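Local atomic coordinates of mnemiopsin 1 (Mnemiopsis leidyi, PDB entry 5VP3), a protein that probably emits light when calcium binds, as a light-sensitive, calcium-regulated EF-hand photoprotein of a ctenophore. Residues R62-V67 with E72-M77; L126-Y131 with P180-L185; V134-G139 with V145-T150. All blocks are in the same frame, centred on the assembly; numbering follows the deposited sequence.

Interaction 1. Residues R62-V67 with E72-M77; sequences RMRQLV and EQVEKM
R64 and V74 meet where helix 53-66 and helix 71-87 run back past each other, a worked example of a contact held by apolar surface alone. The short axes are antiparallel to within 20° (160° between their directions) and stay 11.2 Å apart at closest approach, so side chains, not backbones, bridge the gap.

The tightest packing is aliphatic. The methylenes of R64 lie across the two methyls of V74: R64 CD comes to 3.5 Å from V74 CG1, while R64 CG stands 4.0 Å from V74 CG2. R64 runs straight as far as CD, then turns at chi3 (76°), which carries the guanidinium off the valine and to its salt bridge with D61, one helical turn back.

The second kind of contact is looser and involves thioether groups. M77 reaches over with CE 4.4 Å from R64 CB, and its SD lies 4.4 Å from M63 CG. M63 then leads its own sulfur away, towards helix 123-135 and helix 145-154.

With an alanine at V74 both methyls go, which is likely to leave the R64 methylenes without their partner and open a gap beside CD.

No hydrogen bond or salt bridge joins the two segments; the pairing thus rests on modest apolar contact, partly at the surface, and the arginine's charge is probably balanced by D61 of its own helix.

Interaction 2. Residues L126-Y131 with P180-L185; sequences LLSNAY and PELVHL. With NI (nickel (II) ion), chain F; CD (cadmium ion), chain D.
S128 and V183 mark the crossing of helix 123-135 and helix 179-190, their CA atoms 5.5 Å apart where the short axes approach to 8.8 Å at 124° between directions. Such closeness illustrates a general point: helices can meet intimately where a small side chain sits at the crossing.

The serine here presses against backbone as much as against side chains. S128 OG stands anti to its backbone N (chi1 178°), which brings it to 3.2 Å from V183 N. The angle is poor, so this is a close polar approach and not a hydrogen bond. L182 lies against the same serine from the other helix: its CG is 3.4 Å from S128 OG, and its CD2 reaches S128 O at 3.5 Å. V183 adds a methyl, CG2, 4.0 Å from S128 CB, and the amide of N129 comes more loosely to that methyl. S128 therefore sits against the L182-V183 backbone, flanked by the leucine and valine carbons, with no hydrogen bond between the segments.

The face of 180-185 turned from this crossing holds metal instead. E181 binds cadmium through OE1 at 2.4 Å, completing a site with D170, T174, K176 and E178, while D172 N donates to its OE2. H184 holds nickel through ND1.

Among the neighbouring helices, 126-131 is sandwiched. L127 reaches V81 and F84 of helix 71-87 as well as F186 and W190, farther along helix 179-190. Y131 brings its ring to that of F186, with planes about 60° apart, and also touches P60 and M63 of helix 53-66, so the crossing ties the last helix of the chain to the helices of its first half.

Interaction 3. Residues V134-G139 with V145-T150; sequences VLDDDG and VEELKT. With CD (cadmium ion), chain C.
A single oxygen, E147 OE1, does two jobs at once: it binds cadmium at 2.4 Å and accepts the backbone N-H of D138. That hydrogen bond is short, since D138 N lies 2.7 Å from E147 OE1, and nearly straight at 161°, the donor arriving almost along the C-O axis, which helps fix the rotation of the carboxylate.

E147 grips the metal with both oxygens, OE2 lying 2.2 Å from cadmium. Its chain, extended beyond CG (chi2 171°), carries the group from the second helix across to the loop. D136 lies alongside, pointing the same way; its OD1 binds cadmium at 2.2 Å, and the two carboxylate planes are turned 69° apart. D136 OD2 accepts from G141 N, a second-shell bond that steadies the ligand. D140 and T142 complete the protein side of the site.

Away from the metal, a water donates to L135 O at 2.9 Å and to E147 O, bridging the end of one helix to the next. L135 CD2 also packs on L148 CD1, 4.4 Å away.

A loop opening with aspartate and closed by a two-oxygen glutamate on the following helix is the EF-hand signature, the cadmium probably standing where calcium would bind.

In the fold
Along the chain, interaction 1 closes before the others begin, whereas interaction 3 is nested within the stretch of chain that interaction 2 closes, which includes helices 145-154 and 161-169. Interactions 2 and 3 share helix 123-135 and lie within the EF-hand domain pair, their centres 13 Å apart; interaction 1 lies 11 Å from interaction 3 and 15 Å from interaction 2. All three touch. M77 and M63 pack on Y131, V67 sits against V134 and D137, and L185 meets L148. Helix 123-135 is thus the common element, facing helices 53-66 and 71-87 as well as helix 179-190, and a metal site of the EF-hand pair lies next to the helices that pack around it.

Interaction 1. Residues R62-V67 with E72-M77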
ATOM      1  N   ARG A  62      13.863   4.292  -2.528  1.00 30.67           N
ATOM      2  CA  ARG A  62      14.004   5.672  -3.017  1.00 37.39           C
ATOM      3  C   ARG A  62      13.508   6.684  -1.979  1.00 38.27           C
ATOM      4  O   ARG A  62      14.074   7.776  -1.831  1.00 35.54           O
ATOM      5  CB  ARG A  62      13.248   5.844  -4.339  1.00 37.65           C
ATOM      6  CG  ARG A  62      14.050   5.381  -5.550  1.00 40.27           C
ATOM      7  CD  ARG A  62      13.322   5.687  -6.851  1.00 52.61           C
ATOM      8  NE  ARG A  62      13.092   7.124  -7.032  1.00 67.10           N
ATOM      9  CZ  ARG A  62      12.346   7.647  -8.004  1.00 71.66           C
ATOM     10  NH1 ARG A  62      11.745   6.856  -8.890  1.00 74.57           N
ATOM     11  NH2 ARG A  62      12.197   8.964  -8.095  1.00 75.54           N
ATOM     12  N   MET A  63      12.467   6.330  -1.237  1.00 34.06           N
ATOM     13  CA  MET A  63      12.012   7.194  -0.159  1.00 30.23           C
ATOM     14  C   MET A  63      13.154   7.421   0.820  1.00 39.45           C
ATOM     15  O   MET A  63      13.490   8.567   1.141  1.00 36.19           O
ATOM     16  CB  MET A  63      10.791   6.549   0.511  1.00 31.45           C
ATOM     17  CG  MET A  63      10.143   7.343   1.605  1.00 37.76           C
ATOM     18  SD  MET A  63       9.409   8.815   0.879  1.00 35.37           S
ATOM     19  CE  MET A  63       9.913  10.050   2.063  1.00 35.94           C
ATOM     20  N   ARG A  64      13.822   6.330   1.227  1.00 37.48           N
ATOM     21  CA  ARG A  64      14.964   6.394   2.144  1.00 30.09           C
ATOM     22  C   ARG A  64      16.032   7.358   1.646  1.00 32.92           C
ATOM     23  O   ARG A  64      16.619   8.111   2.433  1.00 38.88           O
ATOM     24  CB  ARG A  64      15.553   4.984   2.304  1.00 35.13           C
ATOM     25  CG  ARG A  64      16.809   4.886   3.133  1.00 41.59           C
ATOM     26  CD  ARG A  64      17.338   3.463   3.187  1.00 30.28           C
ATOM     27  NE  ARG A  64      17.998   3.063   1.955  1.00 28.84           N
ATOM     28  CZ  ARG A  64      19.258   3.361   1.641  1.00 30.97           C
ATOM     29  NH1 ARG A  64      20.022   4.043   2.474  1.00 29.04           N
ATOM     30  NH2 ARG A  64      19.756   2.966   0.476  1.00 33.76           N
ATOM     31  N   GLN A  65      16.286   7.362   0.334  1.00 36.97           N
ATOM     32  CA  GLN A  65      17.351   8.200  -0.202  1.00 32.09           C
ATOM     33  C   GLN A  65      17.049   9.672  -0.025  1.00 46.91           C
ATOM     34  O   GLN A  65      17.973  10.467   0.148  1.00 46.28           O
ATOM     35  CB  GLN A  65      17.547   7.912  -1.677  1.00 33.53           C
ATOM     36  CG  GLN A  65      18.046   6.494  -1.994  1.00 50.02           C
ATOM     37  CD  GLN A  65      18.110   6.217  -3.487  1.00 43.01           C
ATOM     38  OE1 GLN A  65      18.550   7.078  -4.263  1.00 49.18           O
ATOM     39  NE2 GLN A  65      17.661   5.009  -3.910  1.00 41.53           N
ATOM     40  N   LEU A  66      15.768  10.051  -0.064  1.00 39.19           N
ATOM     41  CA  LEU A  66      15.362  11.449  -0.093  1.00 36.61           C
ATOM     42  C   LEU A  66      15.200  12.061   1.281  1.00 31.41           C
ATOM     43  O   LEU A  66      14.911  13.243   1.374  1.00 33.98           O
ATOM     44  CB  LEU A  66      14.055  11.606  -0.832  1.00 31.59           C
ATOM     45  CG  LEU A  66      14.186  11.345  -2.317  1.00 37.49           C
ATOM     46  CD1 LEU A  66      12.840  11.152  -2.860  1.00 38.86           C
ATOM     47  CD2 LEU A  66      14.846  12.493  -3.020  1.00 52.45           C
ATOM     48  N   VAL A  67      15.354  11.293   2.347  1.00 37.06           N
ATOM     49  CA  VAL A  67      15.215  11.805   3.694  1.00 33.73           C
ATOM     50  C   VAL A  67      16.422  11.314   4.467  1.00 30.96           C
ATOM     51  O   VAL A  67      17.282  10.637   3.912  1.00 34.12           O
ATOM     52  CB  VAL A  67      13.901  11.351   4.371  1.00 31.16           C
ATOM     53  CG1 VAL A  67      12.686  11.762   3.529  1.00 33.89           C
ATOM     54  CG2 VAL A  67      13.890   9.849   4.607  1.00 28.17           C
ATOM     55  N   GLU A  72      16.446   2.351  12.295  1.00 27.92           N
ATOM     56  CA  GLU A  72      15.323   1.550  12.757  1.00 30.97           C
ATOM     57  C   GLU A  72      14.025   2.009  12.112  1.00 35.40           C
ATOM     58  O   GLU A  72      13.146   1.204  11.831  1.00 37.37           O
ATOM     59  CB  GLU A  72      15.201   1.638  14.272  1.00 35.32           C
ATOM     60  CG  GLU A  72      16.483   1.254  14.980  1.00 65.17           C
ATOM     61  CD  GLU A  72      16.644   1.952  16.322  1.00 95.44           C
ATOM     62  OE1 GLU A  72      16.438   3.182  16.382  1.00 88.46           O
ATOM     63  OE2 GLU A  72      16.972   1.278  17.322  1.00102.54           O
ATOM     64  N   GLN A  73      13.863   3.302  11.884  1.00 37.97           N
ATOM     65  CA  GLN A  73      12.699   3.710  11.111  1.00 35.19           C
ATOM     66  C   GLN A  73      12.689   3.041   9.749  1.00 23.70           C
ATOM     67  O   GLN A  73      11.648   2.564   9.288  1.00 28.43           O
ATOM     68  CB  GLN A  73      12.714   5.208  10.940  1.00 33.75           C
ATOM     69  CG  GLN A  73      11.993   5.805  12.058  1.00 41.56           C
ATOM     70  CD  GLN A  73      12.449   7.154  12.358  1.00 40.58           C
ATOM     71  OE1 GLN A  73      13.157   7.833  11.549  1.00 29.91           O
ATOM     72  NE2 GLN A  73      12.126   7.560  13.582  1.00 39.65           N
ATOM     73  N   VAL A  74      13.853   2.988   9.101  1.00 22.17           N
ATOM     74  CA  VAL A  74      13.941   2.454   7.747  1.00 27.38           C
ATOM     75  C   VAL A  74      13.628   0.978   7.767  1.00 32.17           C
ATOM     76  O   VAL A  74      12.927   0.458   6.881  1.00 22.46           O
ATOM     77  CB  VAL A  74      15.339   2.726   7.145  1.00 29.28           C
ATOM     78  CG1 VAL A  74      15.538   1.977   5.829  1.00 30.45           C
ATOM     79  CG2 VAL A  74      15.535   4.202   6.868  1.00 34.67           C
ATOM     80  N   GLU A  75      14.097   0.288   8.811  1.00 29.02           N
ATOM     81  CA  GLU A  75      13.856  -1.143   8.921  1.00 35.70           C
ATOM     82  C   GLU A  75      12.375  -1.425   9.190  1.00 26.51           C
ATOM     83  O   GLU A  75      11.809  -2.365   8.636  1.00 30.12           O
ATOM     84  CB  GLU A  75      14.776  -1.719  10.010  1.00 29.56           C
ATOM     85  CG  GLU A  75      14.479  -3.146  10.385  1.00 29.82           C
ATOM     86  CD  GLU A  75      14.741  -4.178   9.259  1.00 36.95           C
ATOM     87  OE1 GLU A  75      15.460  -3.909   8.235  1.00 27.21           O
ATOM     88  OE2 GLU A  75      14.209  -5.291   9.424  1.00 32.78           O
ATOM     89  N   LYS A  76      11.723  -0.608  10.013  1.00 28.72           N
ATOM     90  CA  LYS A  76      10.270  -0.724  10.170  1.00 25.45           C
ATOM     91  C   LYS A  76       9.523  -0.544   8.850  1.00 25.18           C
ATOM     92  O   LYS A  76       8.514  -1.223   8.609  1.00 29.02           O
ATOM     93  CB  LYS A  76       9.752   0.300  11.185  1.00 31.85           C
ATOM     94  CG  LYS A  76      10.081  -0.030  12.614  1.00 39.60           C
ATOM     95  CD  LYS A  76       9.494  -1.400  13.047  1.00 58.96           C
ATOM     96  CE  LYS A  76       9.823  -1.761  14.508  1.00 56.42           C
ATOM     97  NZ  LYS A  76       9.282  -0.725  15.447  1.00 70.71           N
ATOM     98  N   MET A  77       9.935   0.434   8.030  1.00 24.61           N
ATOM     99  CA  MET A  77       9.295   0.654   6.744  1.00 26.93           C
ATOM    100  C   MET A  77       9.522  -0.527   5.818  1.00 22.58           C
ATOM    101  O   MET A  77       8.588  -0.974   5.135  1.00 25.89           O
ATOM    102  CB  MET A  77       9.837   1.931   6.093  1.00 26.95           C
ATOM    103  CG  MET A  77       9.507   2.039   4.585  1.00 26.98           C
ATOM    104  SD  MET A  77       9.945   3.616   3.857  1.00 25.76           S
ATOM    105  CE  MET A  77      11.710   3.475   3.750  1.00 26.05           C
TER

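Interaction 2. Residues L126-Y131 with P180-L185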
ATOM      1  N   LEU A 126      -0.502  -0.387   9.466  1.00 23.78           N
ATOM      2  CA  LEU A 126       0.901  -0.734   9.681  1.00 29.36           C
ATOM      3  C   LEU A 126       1.804  -0.058   8.640  1.00 26.06           C
ATOM      4  O   LEU A 126       2.863   0.491   8.970  1.00 30.12           O
ATOM      5  CB  LEU A 126       1.067  -2.270   9.636  1.00 26.73           C
ATOM      6  CG  LEU A 126       2.486  -2.846   9.482  1.00 33.34           C
ATOM      7  CD1 LEU A 126       3.277  -2.692  10.772  1.00 46.99           C
ATOM      8  CD2 LEU A 126       2.474  -4.280   9.124  1.00 31.18           C
ATOM      9  N   LEU A 127       1.429  -0.132   7.364  1.00 23.19           N
ATOM     10  CA  LEU A 127       2.246   0.488   6.318  1.00 26.08           C
ATOM     11  C   LEU A 127       2.291   2.003   6.491  1.00 24.47           C
ATOM     12  O   LEU A 127       3.346   2.630   6.369  1.00 22.42           O
ATOM     13  CB  LEU A 127       1.666   0.117   4.961  1.00 23.99           C
ATOM     14  CG  LEU A 127       2.323   0.611   3.682  1.00 28.33           C
ATOM     15  CD1 LEU A 127       3.607  -0.081   3.513  1.00 23.39           C
ATOM     16  CD2 LEU A 127       1.461   0.343   2.475  1.00 26.04           C
ATOM     17  N   SER A 128       1.157   2.610   6.816  1.00 25.46           N
ATOM     18  CA  SER A 128       1.110   4.064   6.939  1.00 24.96           C
ATOM     19  C   SER A 128       1.938   4.543   8.118  1.00 26.76           C
ATOM     20  O   SER A 128       2.698   5.516   7.996  1.00 25.71           O
ATOM     21  CB  SER A 128      -0.347   4.509   7.074  1.00 28.53           C
ATOM     22  OG  SER A 128      -0.455   5.894   7.230  1.00 31.83           O
ATOM     23  N   ASN A 129       1.817   3.880   9.272  1.00 24.82           N
ATOM     24  CA  ASN A 129       2.556   4.315  10.455  1.00 30.19           C
ATOM     25  C   ASN A 129       4.060   4.064  10.352  1.00 38.12           C
ATOM     26  O   ASN A 129       4.853   4.787  10.989  1.00 26.36           O
ATOM     27  CB  ASN A 129       1.958   3.637  11.687  1.00 26.86           C
ATOM     28  CG  ASN A 129       0.640   4.307  12.106  1.00 38.57           C
ATOM     29  OD1 ASN A 129       0.558   5.527  12.158  1.00 36.31           O
ATOM     30  ND2 ASN A 129      -0.390   3.523  12.352  1.00 31.34           N
ATOM     31  N   ALA A 130       4.486   3.099   9.534  1.00 28.40           N
ATOM     32  CA  ALA A 130       5.919   2.956   9.312  1.00 25.08           C
ATOM     33  C   ALA A 130       6.441   4.033   8.373  1.00 20.23           C
ATOM     34  O   ALA A 130       7.541   4.579   8.570  1.00 23.73           O
ATOM     35  CB  ALA A 130       6.233   1.576   8.742  1.00 33.07           C
ATOM     36  N   TYR A 131       5.698   4.331   7.331  1.00 20.47           N
ATOM     37  CA  TYR A 131       6.143   5.389   6.444  1.00 24.99           C
ATOM     38  C   TYR A 131       6.135   6.723   7.163  1.00 30.07           C
ATOM     39  O   TYR A 131       6.979   7.583   6.897  1.00 27.36           O
ATOM     40  CB  TYR A 131       5.236   5.473   5.240  1.00 24.38           C
ATOM     41  CG  TYR A 131       5.733   4.790   4.009  1.00 26.52           C
ATOM     42  CD1 TYR A 131       5.395   3.488   3.743  1.00 21.86           C
ATOM     43  CD2 TYR A 131       6.506   5.468   3.082  1.00 33.78           C
ATOM     44  CE1 TYR A 131       5.823   2.858   2.580  1.00 23.84           C
ATOM     45  CE2 TYR A 131       6.948   4.855   1.946  1.00 30.55           C
ATOM     46  CZ  TYR A 131       6.608   3.529   1.704  1.00 31.03           C
ATOM     47  OH  TYR A 131       6.997   2.877   0.556  1.00 26.93           O
ATOM     48  N   PRO A 180      -3.604   9.383  12.070  1.00 28.27           N
ATOM     49  CA  PRO A 180      -4.867   8.901  11.473  1.00 21.70           C
ATOM     50  C   PRO A 180      -5.173   9.509  10.131  1.00 23.34           C
ATOM     51  O   PRO A 180      -5.901   8.920   9.321  1.00 30.79           O
ATOM     52  CB  PRO A 180      -5.926   9.297  12.515  1.00 32.99           C
ATOM     53  CG  PRO A 180      -5.157   9.543  13.796  1.00 31.19           C
ATOM     54  CD  PRO A 180      -3.824  10.076  13.351  1.00 34.54           C
ATOM     55  N   GLU A 181      -4.635  10.666   9.844  1.00 29.12           N
ATOM     56  CA  GLU A 181      -4.930  11.254   8.565  1.00 24.67           C
ATOM     57  C   GLU A 181      -4.044  10.668   7.485  1.00 23.14           C
ATOM     58  O   GLU A 181      -4.435  10.650   6.316  1.00 22.70           O
ATOM     59  CB  GLU A 181      -4.768  12.766   8.643  1.00 27.62           C
ATOM     60  CG  GLU A 181      -5.717  13.427   9.662  1.00 26.84           C
ATOM     61  CD  GLU A 181      -5.504  14.916   9.791  1.00 24.29           C
ATOM     62  OE1 GLU A 181      -4.348  15.309   9.551  1.00 24.67           O
ATOM     63  OE2 GLU A 181      -6.492  15.681  10.049  1.00 22.20           O
ATOM     64  N   LEU A 182      -2.843  10.229   7.836  1.00 25.31           N
ATOM     65  CA  LEU A 182      -2.041   9.567   6.821  1.00 27.94           C
ATOM     66  C   LEU A 182      -2.606   8.171   6.569  1.00 27.60           C
ATOM     67  O   LEU A 182      -2.644   7.715   5.421  1.00 28.55           O
ATOM     68  CB  LEU A 182      -0.573   9.518   7.233  1.00 22.55           C
ATOM     69  CG  LEU A 182       0.390   8.973   6.180  1.00 23.94           C
ATOM     70  CD1 LEU A 182       0.589   9.881   5.011  1.00 27.29           C
ATOM     71  CD2 LEU A 182       1.745   8.614   6.741  1.00 23.52           C
ATOM     72  N   VAL A 183      -3.139   7.525   7.612  1.00 30.57           N
ATOM     73  CA  VAL A 183      -3.863   6.278   7.392  1.00 31.43           C
ATOM     74  C   VAL A 183      -4.970   6.511   6.380  1.00 29.76           C
ATOM     75  O   VAL A 183      -5.080   5.804   5.366  1.00 26.84           O
ATOM     76  CB  VAL A 183      -4.423   5.729   8.718  1.00 30.45           C
ATOM     77  CG1 VAL A 183      -5.364   4.544   8.471  1.00 38.27           C
ATOM     78  CG2 VAL A 183      -3.323   5.310   9.598  1.00 25.81           C
ATOM     79  N   HIS A 184      -5.802   7.515   6.628  1.00 24.12           N
ATOM     80  CA  HIS A 184      -6.877   7.803   5.691  1.00 27.11           C
ATOM     81  C   HIS A 184      -6.320   7.903   4.276  1.00 33.37           C
ATOM     82  O   HIS A 184      -6.859   7.311   3.330  1.00 27.68           O
ATOM     83  CB  HIS A 184      -7.608   9.102   6.092  1.00 29.31           C
ATOM     84  CG  HIS A 184      -8.607   9.583   5.073  1.00 34.01           C
ATOM     85  ND1 HIS A 184      -9.970   9.407   5.220  1.00 52.63           N
ATOM     86  CD2 HIS A 184      -8.440  10.225   3.887  1.00 41.93           C
ATOM     87  CE1 HIS A 184     -10.596   9.922   4.175  1.00 41.88           C
ATOM     88  NE2 HIS A 184      -9.690  10.418   3.345  1.00 39.33           N
ATOM     89  N   LEU A 185      -5.234   8.663   4.115  1.00 32.64           N
ATOM     90  CA  LEU A 185      -4.629   8.875   2.798  1.00 28.20           C
ATOM     91  C   LEU A 185      -4.128   7.576   2.191  1.00 28.66           C
ATOM     92  O   LEU A 185      -4.306   7.318   0.992  1.00 27.69           O
ATOM     93  CB  LEU A 185      -3.479   9.854   2.960  1.00 29.69           C
ATOM     94  CG  LEU A 185      -2.917  10.490   1.716  1.00 43.61           C
ATOM     95  CD1 LEU A 185      -2.240  11.792   2.136  1.00 44.84           C
ATOM     96  CD2 LEU A 185      -1.909   9.570   1.012  1.00 57.38           C
TER
HETATM   97 NI    NI F 305     -11.130   9.075   6.867  1.00 36.59          NI
HETATM   98 CD    CD D 303      -4.258  17.475  10.469  1.00 26.20          CD

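Interaction 3. Residues V134-G139 with V145-T150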
ATOM      1  N   VAL A 134       9.288   7.807   8.570  1.00 26.89           N
ATOM      2  CA  VAL A 134      10.301   8.062   7.562  1.00 25.07           C
ATOM      3  C   VAL A 134      10.015   9.382   6.849  1.00 32.84           C
ATOM      4  O   VAL A 134      10.933  10.163   6.554  1.00 30.57           O
ATOM      5  CB  VAL A 134      10.365   6.851   6.613  1.00 23.56           C
ATOM      6  CG1 VAL A 134      11.262   7.100   5.448  1.00 23.93           C
ATOM      7  CG2 VAL A 134      10.882   5.653   7.372  1.00 23.39           C
ATOM      8  N   LEU A 135       8.742   9.660   6.575  1.00 22.91           N
ATOM      9  CA  LEU A 135       8.366  10.917   5.926  1.00 27.20           C
ATOM     10  C   LEU A 135       8.668  12.111   6.811  1.00 25.17           C
ATOM     11  O   LEU A 135       8.933  13.207   6.321  1.00 23.52           O
ATOM     12  CB  LEU A 135       6.863  10.927   5.589  1.00 25.21           C
ATOM     13  CG  LEU A 135       6.368  10.396   4.240  1.00 34.08           C
ATOM     14  CD1 LEU A 135       6.849   9.073   4.043  1.00 39.91           C
ATOM     15  CD2 LEU A 135       4.868  10.354   4.279  1.00 40.86           C
ATOM     16  N   ASP A 136       8.539  11.937   8.107  1.00 23.93           N
ATOM     17  CA  ASP A 136       8.685  13.035   9.026  1.00 32.90           C
ATOM     18  C   ASP A 136      10.148  13.379   9.155  1.00 33.59           C
ATOM     19  O   ASP A 136      10.709  13.161  10.205  1.00 27.67           O
ATOM     20  CB  ASP A 136       8.125  12.660  10.386  1.00 29.52           C
ATOM     21  CG  ASP A 136       8.375  13.730  11.427  1.00 33.09           C
ATOM     22  OD1 ASP A 136       8.642  14.888  11.042  1.00 32.34           O
ATOM     23  OD2 ASP A 136       8.319  13.400  12.639  1.00 33.83           O
ATOM     24  N   ASP A 137      10.768  13.935   8.128  1.00 33.06           N
ATOM     25  CA  ASP A 137      12.195  14.237   8.183  1.00 31.61           C
ATOM     26  C   ASP A 137      12.502  15.392   9.126  1.00 39.56           C
ATOM     27  O   ASP A 137      13.655  15.508   9.555  1.00 42.32           O
ATOM     28  CB  ASP A 137      12.667  14.571   6.772  1.00 26.68           C
ATOM     29  CG  ASP A 137      14.121  14.164   6.489  1.00 32.54           C
ATOM     30  OD1 ASP A 137      14.727  13.348   7.233  1.00 32.36           O
ATOM     31  OD2 ASP A 137      14.623  14.683   5.462  1.00 32.96           O
ATOM     32  N   ASP A 138      11.480  16.222   9.442  1.00 45.28           N
ATOM     33  CA  ASP A 138      11.535  17.312  10.438  1.00 45.57           C
ATOM     34  C   ASP A 138      11.930  16.825  11.810  1.00 42.32           C
ATOM     35  O   ASP A 138      12.458  17.595  12.613  1.00 35.15           O
ATOM     36  CB  ASP A 138      10.135  17.969  10.630  1.00 33.08           C
ATOM     37  CG  ASP A 138       9.840  19.036   9.630  1.00 33.16           C
ATOM     38  OD1 ASP A 138      10.708  19.361   8.791  1.00 59.86           O
ATOM     39  OD2 ASP A 138       8.729  19.555   9.680  1.00 46.65           O
ATOM     40  N   GLY A 139      11.470  15.642  12.180  1.00 35.97           N
ATOM     41  CA  GLY A 139      11.465  15.316  13.591  1.00 35.38           C
ATOM     42  C   GLY A 139      10.322  15.868  14.403  1.00 44.86           C
ATOM     43  O   GLY A 139      10.340  15.706  15.629  1.00 42.42           O
ATOM     44  N   VAL A 145       3.332  19.322   4.289  1.00 28.43           N
ATOM     45  CA  VAL A 145       3.069  19.088   2.866  1.00 30.43           C
ATOM     46  C   VAL A 145       4.359  18.807   2.127  1.00 23.55           C
ATOM     47  O   VAL A 145       4.364  18.006   1.182  1.00 32.46           O
ATOM     48  CB  VAL A 145       2.309  20.240   2.173  1.00 36.32           C
ATOM     49  CG1 VAL A 145       0.990  20.464   2.790  1.00 41.69           C
ATOM     50  CG2 VAL A 145       3.107  21.501   2.185  1.00 36.92           C
ATOM     51  N   GLU A 146       5.450  19.483   2.501  1.00 27.24           N
ATOM     52  CA  GLU A 146       6.744  19.200   1.860  1.00 30.19           C
ATOM     53  C   GLU A 146       7.171  17.764   2.139  1.00 32.03           C
ATOM     54  O   GLU A 146       7.618  17.046   1.237  1.00 29.34           O
ATOM     55  CB  GLU A 146       7.822  20.180   2.340  1.00 28.15           C
ATOM     56  CG  GLU A 146       7.758  21.592   1.748  1.00 41.34           C
ATOM     57  CD  GLU A 146       7.775  21.637   0.219  1.00 44.66           C
ATOM     58  OE1 GLU A 146       8.296  20.702  -0.419  1.00 43.67           O
ATOM     59  OE2 GLU A 146       7.251  22.614  -0.353  1.00 50.78           O
ATOM     60  N   GLU A 147       6.989  17.302   3.380  1.00 32.45           N
ATOM     61  CA  GLU A 147       7.273  15.895   3.645  1.00 27.74           C
ATOM     62  C   GLU A 147       6.439  14.981   2.762  1.00 30.79           C
ATOM     63  O   GLU A 147       6.938  13.939   2.317  1.00 28.64           O
ATOM     64  CB  GLU A 147       7.105  15.620   5.143  1.00 28.45           C
ATOM     65  CG  GLU A 147       8.249  16.293   5.925  1.00 23.07           C
ATOM     66  CD  GLU A 147       8.085  16.271   7.446  1.00 31.37           C
ATOM     67  OE1 GLU A 147       9.077  16.429   8.171  1.00 29.05           O
ATOM     68  OE2 GLU A 147       6.969  16.126   7.943  1.00 27.39           O
ATOM     69  N   LEU A 148       5.198  15.360   2.431  1.00 27.35           N
ATOM     70  CA  LEU A 148       4.394  14.462   1.595  1.00 27.07           C
ATOM     71  C   LEU A 148       4.818  14.545   0.131  1.00 26.07           C
ATOM     72  O   LEU A 148       4.804  13.533  -0.579  1.00 32.53           O
ATOM     73  CB  LEU A 148       2.901  14.767   1.715  1.00 26.36           C
ATOM     74  CG  LEU A 148       1.998  13.821   0.923  1.00 30.96           C
ATOM     75  CD1 LEU A 148       2.018  12.389   1.550  1.00 36.08           C
ATOM     76  CD2 LEU A 148       0.581  14.366   0.818  1.00 36.79           C
ATOM     77  N   LYS A 149       5.197  15.743  -0.324  1.00 30.97           N
ATOM     78  CA  LYS A 149       5.743  15.911  -1.665  1.00 36.11           C
ATOM     79  C   LYS A 149       6.965  15.016  -1.876  1.00 26.34           C
ATOM     80  O   LYS A 149       7.141  14.422  -2.946  1.00 37.23           O
ATOM     81  CB  LYS A 149       6.120  17.384  -1.899  1.00 37.30           C
ATOM     82  CG  LYS A 149       4.938  18.352  -2.137  1.00 42.97           C
ATOM     83  CD  LYS A 149       5.368  19.826  -1.951  1.00 46.59           C
ATOM     84  CE  LYS A 149       5.987  20.438  -3.204  1.00 48.58           C
ATOM     85  NZ  LYS A 149       6.460  21.825  -2.943  1.00 59.69           N
ATOM     86  N   THR A 150       7.854  14.957  -0.897  1.00 32.24           N
ATOM     87  CA  THR A 150       8.988  14.062  -1.031  1.00 34.74           C
ATOM     88  C   THR A 150       8.518  12.663  -1.344  1.00 31.42           C
ATOM     89  O   THR A 150       9.066  12.006  -2.231  1.00 36.46           O
ATOM     90  CB  THR A 150       9.813  14.110   0.231  1.00 34.29           C
ATOM     91  OG1 THR A 150      10.243  15.468   0.400  1.00 31.91           O
ATOM     92  CG2 THR A 150      11.006  13.187   0.127  1.00 34.03           C
TER
HETATM   93 CD    CD C 302       7.510  16.555  10.043  1.00 28.54          CD
HETATM   94  O   HOH W   1       9.634  13.293   3.557  1.00 31.03           O
HETATM   95  O   HOH W   2       6.589  19.062   9.633  1.00 25.09           O